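PDB 2BA9: putative aminooxidase from Propionibacterium acnes, which probably isomerises polyunsaturated fatty acids, using bound FAD, to form conjugated linoleic acid. Local coordinates for residues A167-G171 and Y369-H373; R303-L307 and L330-Y336. One frame throughout, in Å; residues are numbered along the deposited sequence.

Contact 1 (A167-G171 and Y369-H373); sequences AFGYG and YYFPH. With FAD (flavin-adenine dinucleotide), chain D.
Y370 and Y170 meet in an aromatic cluster with F371; the two tyrosines also line the flavin pocket of this amine-oxidase-type fold. Helix 166-170 here packs on the end of strand 359-373. The Y370 side chain reaches toward the helix because its CG lies anti to the backbone N (chi1 -158°). Y370 OH donates a hydrogen bond to F168 O, 2.7 Å long and nearly in line with the carbonyl. The Y170 and Y370 rings are nearly parallel but slid apart, at 29°, so they hardly overlap; CD1 of Y170 comes 3.7 Å from CE2 of Y370. F371 is turned differently. The edge of the Y170 ring points at the face of the F371 ring in a T-shaped pair, with planes at 88° and centroids 5.7 Å apart. The hydroxyl of Y170 is bonded to the backbone O of G406, and F405 also packs on Y170 and F371. H373 ND1 donates to the backbone O of F371, 2.7 Å away and in the imidazole plane. The backbone O of Y170 is buried without a polar partner. The flavin touches both segments: FAD O4 lies at the edge of the F168 ring, while Y370 CE1 approaches FAD C9 to 3.3 Å.

Contact 2 (R303-L307 and L330-Y336); sequences RPERL and LRNHPDY
L307 packs on the backbone of L330 and N332, joining two loops at the ends of strands of the mixed sheet. L307 has CG anti to its backbone N (chi1 -167°), which sends its two methyls out to the chain of 330-336. L307 CD1 sits against the backbone O atoms of L330 and N332, 3.3 Å from each. L307 CD2 lies beside the start of H333, 3.8 Å from H333 CB, and more loosely near Y336 CB.

The ring contacts centre on P304. P304 CB lies over one face of the H333 imidazole in a CH-pi contact, 4.0 Å from the ring centroid and 24° off the normal. CD of P334 covers the opposite face, so the imidazole is held between two prolines. The same P304 CB meets CE2 of Y336 at 3.8 Å, and the backbone O of P304 stands over a face of the Y336 ring. The Y336 hydroxyl ends beside CA and CG of E305.

The polar bonds lie within one loop or run to residues outside both. D335 N donates to H333 ND1 (3.0 Å), within a type I turn from H333 to Y336. H333 NE2 is bonded to D174, so both imidazole nitrogens are engaged, which should fix the ring's rotation.

The loop 303-307 connects strands 295-297 and 310-315. The other loop leaves strand 325-330 for helix 341-355, and N332 ties it to Q279 and Q280 of strand 277-288.

Contact 1 is core and lies against the flavin. Contact 2 is only partly buried, farther from the chain centre, and involves loops at the ends of strands. Both draw on the same mixed sheet: strand 359-373 serves contact 1, and strand 325-330 leads into contact 2. Strand 277-288 lies between these two and is touched by both. Contact 1 is mainly aromatic, with a hydrogen bond across it. Contact 2 relies on leucine and proline packing and keeps its hydrogen bonds within the loops or to other neighbours. The contacts also touch directly: L330 CD2 packs 3.6 Å from G169 O, and L330 CD1 near G171 N.

Contact 1 (A167-G171 and Y369-H373)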
ATOM      1  N   ALA A 167      -9.771  -7.055   1.954  1.00 27.19           N
ATOM      2  CA  ALA A 167      -9.949  -6.510   3.307  1.00 27.15           C
ATOM      3  C   ALA A 167      -8.911  -5.433   3.648  1.00 27.30           C
ATOM      4  O   ALA A 167      -9.219  -4.465   4.359  1.00 27.38           O
ATOM      5  CB  ALA A 167      -9.891  -7.641   4.336  1.00 27.21           C
ATOM      6  N   PHE A 168      -7.688  -5.617   3.139  1.00 27.42           N
ATOM      7  CA  PHE A 168      -6.579  -4.647   3.297  1.00 27.13           C
ATOM      8  C   PHE A 168      -6.710  -3.492   2.302  1.00 26.56           C
ATOM      9  O   PHE A 168      -5.795  -2.681   2.158  1.00 26.43           O
ATOM     10  CB  PHE A 168      -5.202  -5.317   3.115  1.00 27.48           C
ATOM     11  CG  PHE A 168      -4.720  -6.100   4.316  1.00 28.14           C
ATOM     12  CD1 PHE A 168      -5.493  -7.102   4.866  1.00 28.84           C
ATOM     13  CD2 PHE A 168      -3.463  -5.858   4.853  1.00 29.58           C
ATOM     14  CE1 PHE A 168      -5.047  -7.835   5.959  1.00 30.70           C
ATOM     15  CE2 PHE A 168      -2.991  -6.595   5.928  1.00 30.97           C
ATOM     16  CZ  PHE A 168      -3.789  -7.598   6.485  1.00 30.02           C
ATOM     17  N   GLY A 169      -7.843  -3.426   1.613  1.00 25.89           N
ATOM     18  CA  GLY A 169      -8.249  -2.226   0.919  1.00 25.71           C
ATOM     19  C   GLY A 169      -7.775  -2.139  -0.504  1.00 25.27           C
ATOM     20  O   GLY A 169      -7.955  -1.115  -1.163  1.00 25.16           O
ATOM     21  N   TYR A 170      -7.217  -3.234  -0.988  1.00 25.33           N
ATOM     22  CA  TYR A 170      -6.634  -3.279  -2.318  1.00 25.95           C
ATOM     23  C   TYR A 170      -7.656  -3.522  -3.421  1.00 25.80           C
ATOM     24  O   TYR A 170      -7.312  -3.503  -4.597  1.00 27.18           O
ATOM     25  CB  TYR A 170      -5.533  -4.339  -2.355  1.00 26.18           C
ATOM     26  CG  TYR A 170      -4.360  -4.017  -1.452  1.00 26.53           C
ATOM     27  CD1 TYR A 170      -3.599  -2.859  -1.665  1.00 27.39           C
ATOM     28  CD2 TYR A 170      -3.998  -4.860  -0.400  1.00 28.04           C
ATOM     29  CE1 TYR A 170      -2.513  -2.542  -0.855  1.00 27.14           C
ATOM     30  CE2 TYR A 170      -2.895  -4.559   0.429  1.00 28.02           C
ATOM     31  CZ  TYR A 170      -2.160  -3.386   0.193  1.00 28.06           C
ATOM     32  OH  TYR A 170      -1.071  -3.050   0.980  1.00 25.31           O
ATOM     33  N   GLY A 171      -8.911  -3.742  -3.066  1.00 25.61           N
ATOM     34  CA  GLY A 171      -9.950  -3.861  -4.078  1.00 25.45           C
ATOM     35  C   GLY A 171     -10.286  -5.293  -4.396  1.00 25.33           C
ATOM     36  O   GLY A 171      -9.941  -6.192  -3.646  1.00 25.55           O
ATOM     37  N   TYR A 369      -5.973   7.982   0.261  1.00 25.82           N
ATOM     38  CA  TYR A 369      -5.657   7.776  -1.148  1.00 25.32           C
ATOM     39  C   TYR A 369      -4.828   6.505  -1.165  1.00 25.44           C
ATOM     40  O   TYR A 369      -3.689   6.461  -0.657  1.00 25.02           O
ATOM     41  CB  TYR A 369      -4.869   8.942  -1.720  1.00 25.29           C
ATOM     42  CG  TYR A 369      -4.392   8.745  -3.135  1.00 24.44           C
ATOM     43  CD1 TYR A 369      -5.156   9.167  -4.221  1.00 24.03           C
ATOM     44  CD2 TYR A 369      -3.155   8.155  -3.397  1.00 24.97           C
ATOM     45  CE1 TYR A 369      -4.690   9.008  -5.536  1.00 24.37           C
ATOM     46  CE2 TYR A 369      -2.695   7.986  -4.697  1.00 23.81           C
ATOM     47  CZ  TYR A 369      -3.467   8.404  -5.751  1.00 24.21           C
ATOM     48  OH  TYR A 369      -2.996   8.230  -7.027  1.00 26.43           O
ATOM     49  N   TYR A 370      -5.419   5.468  -1.738  1.00 25.07           N
ATOM     50  CA  TYR A 370      -4.943   4.123  -1.533  1.00 24.92           C
ATOM     51  C   TYR A 370      -4.811   3.407  -2.858  1.00 25.00           C
ATOM     52  O   TYR A 370      -5.583   3.643  -3.795  1.00 24.45           O
ATOM     53  CB  TYR A 370      -5.923   3.370  -0.632  1.00 24.85           C
ATOM     54  CG  TYR A 370      -5.312   2.180   0.078  1.00 24.21           C
ATOM     55  CD1 TYR A 370      -4.370   2.361   1.077  1.00 23.16           C
ATOM     56  CD2 TYR A 370      -5.683   0.883  -0.247  1.00 24.42           C
ATOM     57  CE1 TYR A 370      -3.799   1.281   1.730  1.00 24.49           C
ATOM     58  CE2 TYR A 370      -5.118  -0.212   0.409  1.00 25.01           C
ATOM     59  CZ  TYR A 370      -4.175   0.003   1.402  1.00 23.09           C
ATOM     60  OH  TYR A 370      -3.613  -1.045   2.058  1.00 23.60           O
ATOM     61  N   PHE A 371      -3.815   2.534  -2.904  1.00 24.99           N
ATOM     62  CA  PHE A 371      -3.563   1.635  -4.018  1.00 24.67           C
ATOM     63  C   PHE A 371      -3.777   2.236  -5.399  1.00 24.86           C
ATOM     64  O   PHE A 371      -4.688   1.820  -6.112  1.00 24.29           O
ATOM     65  CB  PHE A 371      -4.396   0.346  -3.856  1.00 24.83           C
ATOM     66  CG  PHE A 371      -4.097  -0.711  -4.904  1.00 24.32           C
ATOM     67  CD1 PHE A 371      -2.790  -0.942  -5.348  1.00 24.76           C
ATOM     68  CD2 PHE A 371      -5.118  -1.465  -5.448  1.00 25.45           C
ATOM     69  CE1 PHE A 371      -2.504  -1.927  -6.291  1.00 24.54           C
ATOM     70  CE2 PHE A 371      -4.849  -2.442  -6.422  1.00 24.78           C
ATOM     71  CZ  PHE A 371      -3.532  -2.675  -6.836  1.00 25.37           C
ATOM     72  N   PRO A 372      -2.928   3.206  -5.794  1.00 24.97           N
ATOM     73  CA  PRO A 372      -3.023   3.632  -7.183  1.00 25.30           C
ATOM     74  C   PRO A 372      -2.641   2.481  -8.094  1.00 25.26           C
ATOM     75  O   PRO A 372      -1.669   1.767  -7.835  1.00 25.01           O
ATOM     76  CB  PRO A 372      -1.989   4.763  -7.291  1.00 25.18           C
ATOM     77  CG  PRO A 372      -1.008   4.483  -6.164  1.00 24.95           C
ATOM     78  CD  PRO A 372      -1.875   3.935  -5.061  1.00 25.02           C
ATOM     79  N   HIS A 373      -3.409   2.304  -9.153  1.00 25.54           N
ATOM     80  CA  HIS A 373      -3.146   1.259 -10.120  1.00 25.51           C
ATOM     81  C   HIS A 373      -3.863   1.591 -11.433  1.00 25.79           C
ATOM     82  O   HIS A 373      -4.555   2.610 -11.528  1.00 25.61           O
ATOM     83  CB  HIS A 373      -3.587  -0.097  -9.570  1.00 25.18           C
ATOM     84  CG  HIS A 373      -5.052  -0.208  -9.305  1.00 24.88           C
ATOM     85  ND1 HIS A 373      -5.657   0.359  -8.199  1.00 25.43           N
ATOM     86  CD2 HIS A 373      -6.028  -0.865  -9.971  1.00 23.48           C
ATOM     87  CE1 HIS A 373      -6.945   0.072  -8.210  1.00 24.01           C
ATOM     88  NE2 HIS A 373      -7.199  -0.668  -9.274  1.00 23.65           N
TER
HETATM   89  PA  FAD D 500       2.488   7.337   1.071  1.00 19.59           P
HETATM   90  O1A FAD D 500       2.668   6.405   2.233  1.00 19.96           O
HETATM   91  O2A FAD D 500       1.065   7.718   0.717  1.00 19.83           O
HETATM   92  O5B FAD D 500       3.253   8.706   1.394  1.00 20.92           O
HETATM   93  C5B FAD D 500       3.253   9.701   0.397  1.00 23.05           C
HETATM   94  C4B FAD D 500       3.806  10.995   0.955  1.00 23.62           C
HETATM   95  O4B FAD D 500       3.830  11.963  -0.075  1.00 24.57           O
HETATM   96  C3B FAD D 500       2.957  11.530   2.110  1.00 23.93           C
HETATM   97  O3B FAD D 500       3.772  11.776   3.233  1.00 23.63           O
HETATM   98  C2B FAD D 500       2.326  12.778   1.539  1.00 24.35           C
HETATM   99  O2B FAD D 500       1.999  13.746   2.537  1.00 24.46           O
HETATM  100  C1B FAD D 500       3.351  13.175   0.462  1.00 24.38           C
HETATM  101  N9A FAD D 500       2.719  14.034  -0.555  1.00 23.97           N
HETATM  102  C8A FAD D 500       1.580  13.771  -1.287  1.00 24.64           C
HETATM  103  N7A FAD D 500       1.325  14.837  -2.098  1.00 23.58           N
HETATM  104  C5A FAD D 500       2.290  15.775  -1.890  1.00 24.46           C
HETATM  105  C6A FAD D 500       2.522  17.058  -2.426  1.00 23.92           C
HETATM  106  N6A FAD D 500       1.921  17.407  -3.609  1.00 23.78           N
HETATM  107  N1A FAD D 500       3.646  17.764  -2.008  1.00 24.67           N
HETATM  108  C2A FAD D 500       4.497  17.256  -1.037  1.00 25.15           C
HETATM  109  N3A FAD D 500       4.254  15.993  -0.514  1.00 24.60           N
HETATM  110  C4A FAD D 500       3.167  15.275  -0.912  1.00 24.25           C
HETATM  111  N1  FAD D 500       1.595  -1.653   3.726  1.00 25.89           N
HETATM  112  C2  FAD D 500       2.215  -2.851   4.018  1.00 28.77           C
HETATM  113  O2  FAD D 500       3.338  -3.085   3.572  1.00 25.85           O
HETATM  114  N3  FAD D 500       1.560  -3.793   4.786  1.00 29.83           N
HETATM  115  C4  FAD D 500       0.302  -3.528   5.287  1.00 29.28           C
HETATM  116  O4  FAD D 500      -0.251  -4.389   5.989  1.00 30.85           O
HETATM  117  C4X FAD D 500      -0.322  -2.309   5.004  1.00 27.21           C
HETATM  118  N5  FAD D 500      -1.593  -2.017   5.469  1.00 24.38           N
HETATM  119  C5X FAD D 500      -2.147  -0.759   5.332  1.00 24.27           C
HETATM  120  C6  FAD D 500      -3.365  -0.451   5.934  1.00 23.47           C
HETATM  121  C7  FAD D 500      -3.893   0.833   5.819  1.00 23.93           C
HETATM  122  C7M FAD D 500      -5.200   1.133   6.496  1.00 23.84           C
HETATM  123  C8  FAD D 500      -3.207   1.802   5.092  1.00 23.67           C
HETATM  124  C8M FAD D 500      -3.734   3.197   4.935  1.00 22.83           C
HETATM  125  C9  FAD D 500      -1.994   1.483   4.490  1.00 23.66           C
HETATM  126  C9A FAD D 500      -1.453   0.201   4.592  1.00 24.16           C
HETATM  127  N10 FAD D 500      -0.239  -0.150   3.973  1.00 23.80           N
HETATM  128  C10 FAD D 500       0.351  -1.366   4.233  1.00 25.30           C
HETATM  129  C1' FAD D 500       0.264   0.603   2.788  1.00 20.63           C
HETATM  130  C2' FAD D 500       1.463   1.476   3.133  1.00 19.91           C
HETATM  131  O2' FAD D 500       1.240   2.252   4.305  1.00 21.29           O
HETATM  132  C3' FAD D 500       1.741   2.365   1.930  1.00 20.46           C
HETATM  133  O3' FAD D 500       1.814   1.557   0.753  1.00 20.43           O
HETATM  134  C4' FAD D 500       3.019   3.164   2.126  1.00 20.53           C
HETATM  135  O4' FAD D 500       2.855   4.164   3.124  1.00 24.59           O
HETATM  136  C5' FAD D 500       3.421   3.766   0.787  1.00 21.46           C
HETATM  137  O5' FAD D 500       4.404   4.745   0.976  1.00 20.30           O
HETATM  138  P   FAD D 500       4.609   5.909  -0.133  1.00 20.53           P
HETATM  139  O1P FAD D 500       5.681   6.884   0.316  1.00 20.58           O
HETATM  140  O2P FAD D 500       4.941   5.252  -1.428  1.00 23.73           O
HETATM  141  O3P FAD D 500       3.218   6.707  -0.214  1.00 21.28           O

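Contact 2 (R303-L307 and L330-Y336)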
ATOM      1  N   ARG A 303     -17.231  -9.071  -0.689  1.00 26.82           N
ATOM      2  CA  ARG A 303     -17.972  -9.102  -1.935  1.00 27.27           C
ATOM      3  C   ARG A 303     -18.291  -7.677  -2.395  1.00 27.38           C
ATOM      4  O   ARG A 303     -18.675  -6.838  -1.572  1.00 27.40           O
ATOM      5  CB  ARG A 303     -19.322  -9.775  -1.718  1.00 28.31           C
ATOM      6  CG  ARG A 303     -19.281 -11.231  -1.404  1.00 30.71           C
ATOM      7  CD  ARG A 303     -20.679 -11.849  -1.532  1.00 34.60           C
ATOM      8  NE  ARG A 303     -21.442 -11.806  -0.278  1.00 36.79           N
ATOM      9  CZ  ARG A 303     -22.613 -11.196  -0.095  1.00 37.84           C
ATOM     10  NH1 ARG A 303     -23.221 -10.551  -1.082  1.00 39.38           N
ATOM     11  NH2 ARG A 303     -23.195 -11.257   1.092  1.00 37.97           N
ATOM     12  N   PRO A 304     -18.208  -7.407  -3.709  1.00 27.21           N
ATOM     13  CA  PRO A 304     -18.571  -6.093  -4.267  1.00 27.36           C
ATOM     14  C   PRO A 304     -19.995  -5.667  -3.907  1.00 27.71           C
ATOM     15  O   PRO A 304     -20.272  -4.486  -3.725  1.00 28.14           O
ATOM     16  CB  PRO A 304     -18.448  -6.325  -5.773  1.00 27.49           C
ATOM     17  CG  PRO A 304     -17.444  -7.405  -5.895  1.00 27.15           C
ATOM     18  CD  PRO A 304     -17.762  -8.325  -4.767  1.00 27.25           C
ATOM     19  N   GLU A 305     -20.878  -6.658  -3.793  1.00 27.95           N
ATOM     20  CA  GLU A 305     -22.255  -6.473  -3.369  1.00 27.53           C
ATOM     21  C   GLU A 305     -22.344  -5.925  -1.949  1.00 27.03           C
ATOM     22  O   GLU A 305     -23.385  -5.402  -1.545  1.00 27.38           O
ATOM     23  CB  GLU A 305     -22.977  -7.826  -3.430  1.00 27.78           C
ATOM     24  CG  GLU A 305     -23.200  -8.365  -4.840  1.00 28.42           C
ATOM     25  CD  GLU A 305     -22.042  -9.173  -5.440  1.00 28.32           C
ATOM     26  OE1 GLU A 305     -21.030  -9.467  -4.760  1.00 28.24           O
ATOM     27  OE2 GLU A 305     -22.167  -9.523  -6.632  1.00 29.22           O
ATOM     28  N   ARG A 306     -21.258  -6.054  -1.190  1.00 26.22           N
ATOM     29  CA  ARG A 306     -21.203  -5.573   0.188  1.00 25.50           C
ATOM     30  C   ARG A 306     -20.267  -4.366   0.395  1.00 24.99           C
ATOM     31  O   ARG A 306     -19.919  -4.028   1.533  1.00 24.35           O
ATOM     32  CB  ARG A 306     -20.798  -6.736   1.105  1.00 25.10           C
ATOM     33  CG  ARG A 306     -21.830  -7.846   1.190  1.00 25.11           C
ATOM     34  CD  ARG A 306     -23.131  -7.420   1.887  1.00 23.87           C
ATOM     35  NE  ARG A 306     -22.962  -7.274   3.332  1.00 22.53           N
ATOM     36  CZ  ARG A 306     -23.940  -6.972   4.178  1.00 23.89           C
ATOM     37  NH1 ARG A 306     -25.181  -6.813   3.743  1.00 25.44           N
ATOM     38  NH2 ARG A 306     -23.683  -6.844   5.474  1.00 24.68           N
ATOM     39  N   LEU A 307     -19.899  -3.693  -0.698  1.00 24.47           N
ATOM     40  CA  LEU A 307     -19.078  -2.481  -0.630  1.00 23.89           C
ATOM     41  C   LEU A 307     -19.587  -1.478   0.410  1.00 24.24           C
ATOM     42  O   LEU A 307     -20.765  -1.182   0.456  1.00 24.00           O
ATOM     43  CB  LEU A 307     -19.052  -1.797  -1.994  1.00 23.74           C
ATOM     44  CG  LEU A 307     -18.018  -0.701  -2.198  1.00 23.49           C
ATOM     45  CD1 LEU A 307     -16.631  -1.286  -2.167  1.00 21.67           C
ATOM     46  CD2 LEU A 307     -18.265   0.029  -3.545  1.00 22.07           C
ATOM     47  N   LEU A 330     -14.242  -0.301   2.339  1.00 26.11           N
ATOM     48  CA  LEU A 330     -13.920   0.312   1.054  1.00 26.06           C
ATOM     49  C   LEU A 330     -15.130   1.057   0.488  1.00 25.93           C
ATOM     50  O   LEU A 330     -16.266   0.578   0.574  1.00 26.07           O
ATOM     51  CB  LEU A 330     -13.454  -0.738   0.049  1.00 25.47           C
ATOM     52  CG  LEU A 330     -11.955  -0.983  -0.044  1.00 23.81           C
ATOM     53  CD1 LEU A 330     -11.743  -2.206  -0.917  1.00 22.30           C
ATOM     54  CD2 LEU A 330     -11.233   0.246  -0.586  1.00 19.61           C
ATOM     55  N   ARG A 331     -14.856   2.206  -0.117  1.00 26.02           N
ATOM     56  CA  ARG A 331     -15.898   3.106  -0.597  1.00 26.72           C
ATOM     57  C   ARG A 331     -16.122   3.076  -2.106  1.00 26.63           C
ATOM     58  O   ARG A 331     -17.067   3.690  -2.587  1.00 27.18           O
ATOM     59  CB  ARG A 331     -15.602   4.546  -0.154  1.00 26.22           C
ATOM     60  CG  ARG A 331     -15.712   4.717   1.357  1.00 27.73           C
ATOM     61  CD  ARG A 331     -15.428   6.122   1.850  1.00 29.42           C
ATOM     62  NE  ARG A 331     -15.949   7.151   0.961  1.00 30.01           N
ATOM     63  CZ  ARG A 331     -15.762   8.453   1.127  1.00 33.64           C
ATOM     64  NH1 ARG A 331     -15.102   8.912   2.182  1.00 34.38           N
ATOM     65  NH2 ARG A 331     -16.267   9.308   0.239  1.00 35.48           N
ATOM     66  N   ASN A 332     -15.293   2.352  -2.844  1.00 26.74           N
ATOM     67  CA  ASN A 332     -15.378   2.370  -4.306  1.00 26.66           C
ATOM     68  C   ASN A 332     -15.189   0.992  -4.943  1.00 26.33           C
ATOM     69  O   ASN A 332     -14.572   0.101  -4.367  1.00 26.20           O
ATOM     70  CB  ASN A 332     -14.331   3.327  -4.864  1.00 26.82           C
ATOM     71  CG  ASN A 332     -12.926   2.776  -4.713  1.00 28.66           C
ATOM     72  OD1 ASN A 332     -12.409   2.660  -3.592  1.00 31.93           O
ATOM     73  ND2 ASN A 332     -12.326   2.370  -5.823  1.00 28.94           N
ATOM     74  N   HIS A 333     -15.729   0.856  -6.154  1.00 26.12           N
ATOM     75  CA  HIS A 333     -15.550  -0.321  -6.999  1.00 26.01           C
ATOM     76  C   HIS A 333     -15.970   0.122  -8.420  1.00 25.79           C
ATOM     77  O   HIS A 333     -16.882   0.951  -8.569  1.00 25.30           O
ATOM     78  CB  HIS A 333     -16.433  -1.461  -6.467  1.00 25.56           C
ATOM     79  CG  HIS A 333     -16.307  -2.757  -7.208  1.00 25.27           C
ATOM     80  ND1 HIS A 333     -16.948  -2.997  -8.403  1.00 23.61           N
ATOM     81  CD2 HIS A 333     -15.662  -3.905  -6.893  1.00 24.63           C
ATOM     82  CE1 HIS A 333     -16.685  -4.224  -8.805  1.00 23.06           C
ATOM     83  NE2 HIS A 333     -15.905  -4.800  -7.908  1.00 24.10           N
ATOM     84  N   PRO A 334     -15.306  -0.404  -9.462  1.00 26.07           N
ATOM     85  CA  PRO A 334     -15.683   0.004 -10.835  1.00 26.25           C
ATOM     86  C   PRO A 334     -17.160  -0.183 -11.223  1.00 25.93           C
ATOM     87  O   PRO A 334     -17.670   0.565 -12.043  1.00 26.17           O
ATOM     88  CB  PRO A 334     -14.796  -0.882 -11.723  1.00 25.99           C
ATOM     89  CG  PRO A 334     -13.647  -1.248 -10.860  1.00 26.31           C
ATOM     90  CD  PRO A 334     -14.189  -1.366  -9.469  1.00 25.96           C
ATOM     91  N   ASP A 335     -17.820  -1.181 -10.651  1.00 26.04           N
ATOM     92  CA  ASP A 335     -19.199  -1.517 -11.012  1.00 25.98           C
ATOM     93  C   ASP A 335     -20.277  -0.736 -10.240  1.00 25.56           C
ATOM     94  O   ASP A 335     -21.486  -0.866 -10.541  1.00 25.12           O
ATOM     95  CB  ASP A 335     -19.402  -3.030 -10.867  1.00 26.10           C
ATOM     96  CG  ASP A 335     -18.644  -3.821 -11.924  1.00 27.11           C
ATOM     97  OD1 ASP A 335     -18.033  -3.187 -12.806  1.00 26.75           O
ATOM     98  OD2 ASP A 335     -18.649  -5.074 -11.869  1.00 28.83           O
ATOM     99  N   TYR A 336     -19.836   0.085  -9.275  1.00 25.36           N
ATOM    100  CA  TYR A 336     -20.731   0.841  -8.391  1.00 24.95           C
ATOM    101  C   TYR A 336     -20.357   2.319  -8.242  1.00 24.34           C
ATOM    102  O   TYR A 336     -19.201   2.716  -8.415  1.00 24.03           O
ATOM    103  CB  TYR A 336     -20.726   0.221  -6.993  1.00 25.74           C
ATOM    104  CG  TYR A 336     -21.206  -1.213  -6.945  1.00 26.66           C
ATOM    105  CD1 TYR A 336     -22.540  -1.506  -6.649  1.00 27.11           C
ATOM    106  CD2 TYR A 336     -20.338  -2.265  -7.187  1.00 26.62           C
ATOM    107  CE1 TYR A 336     -22.993  -2.810  -6.600  1.00 27.75           C
ATOM    108  CE2 TYR A 336     -20.786  -3.595  -7.139  1.00 28.05           C
ATOM    109  CZ  TYR A 336     -22.112  -3.859  -6.846  1.00 28.07           C
ATOM    110  OH  TYR A 336     -22.563  -5.162  -6.799  1.00 28.00           O
TER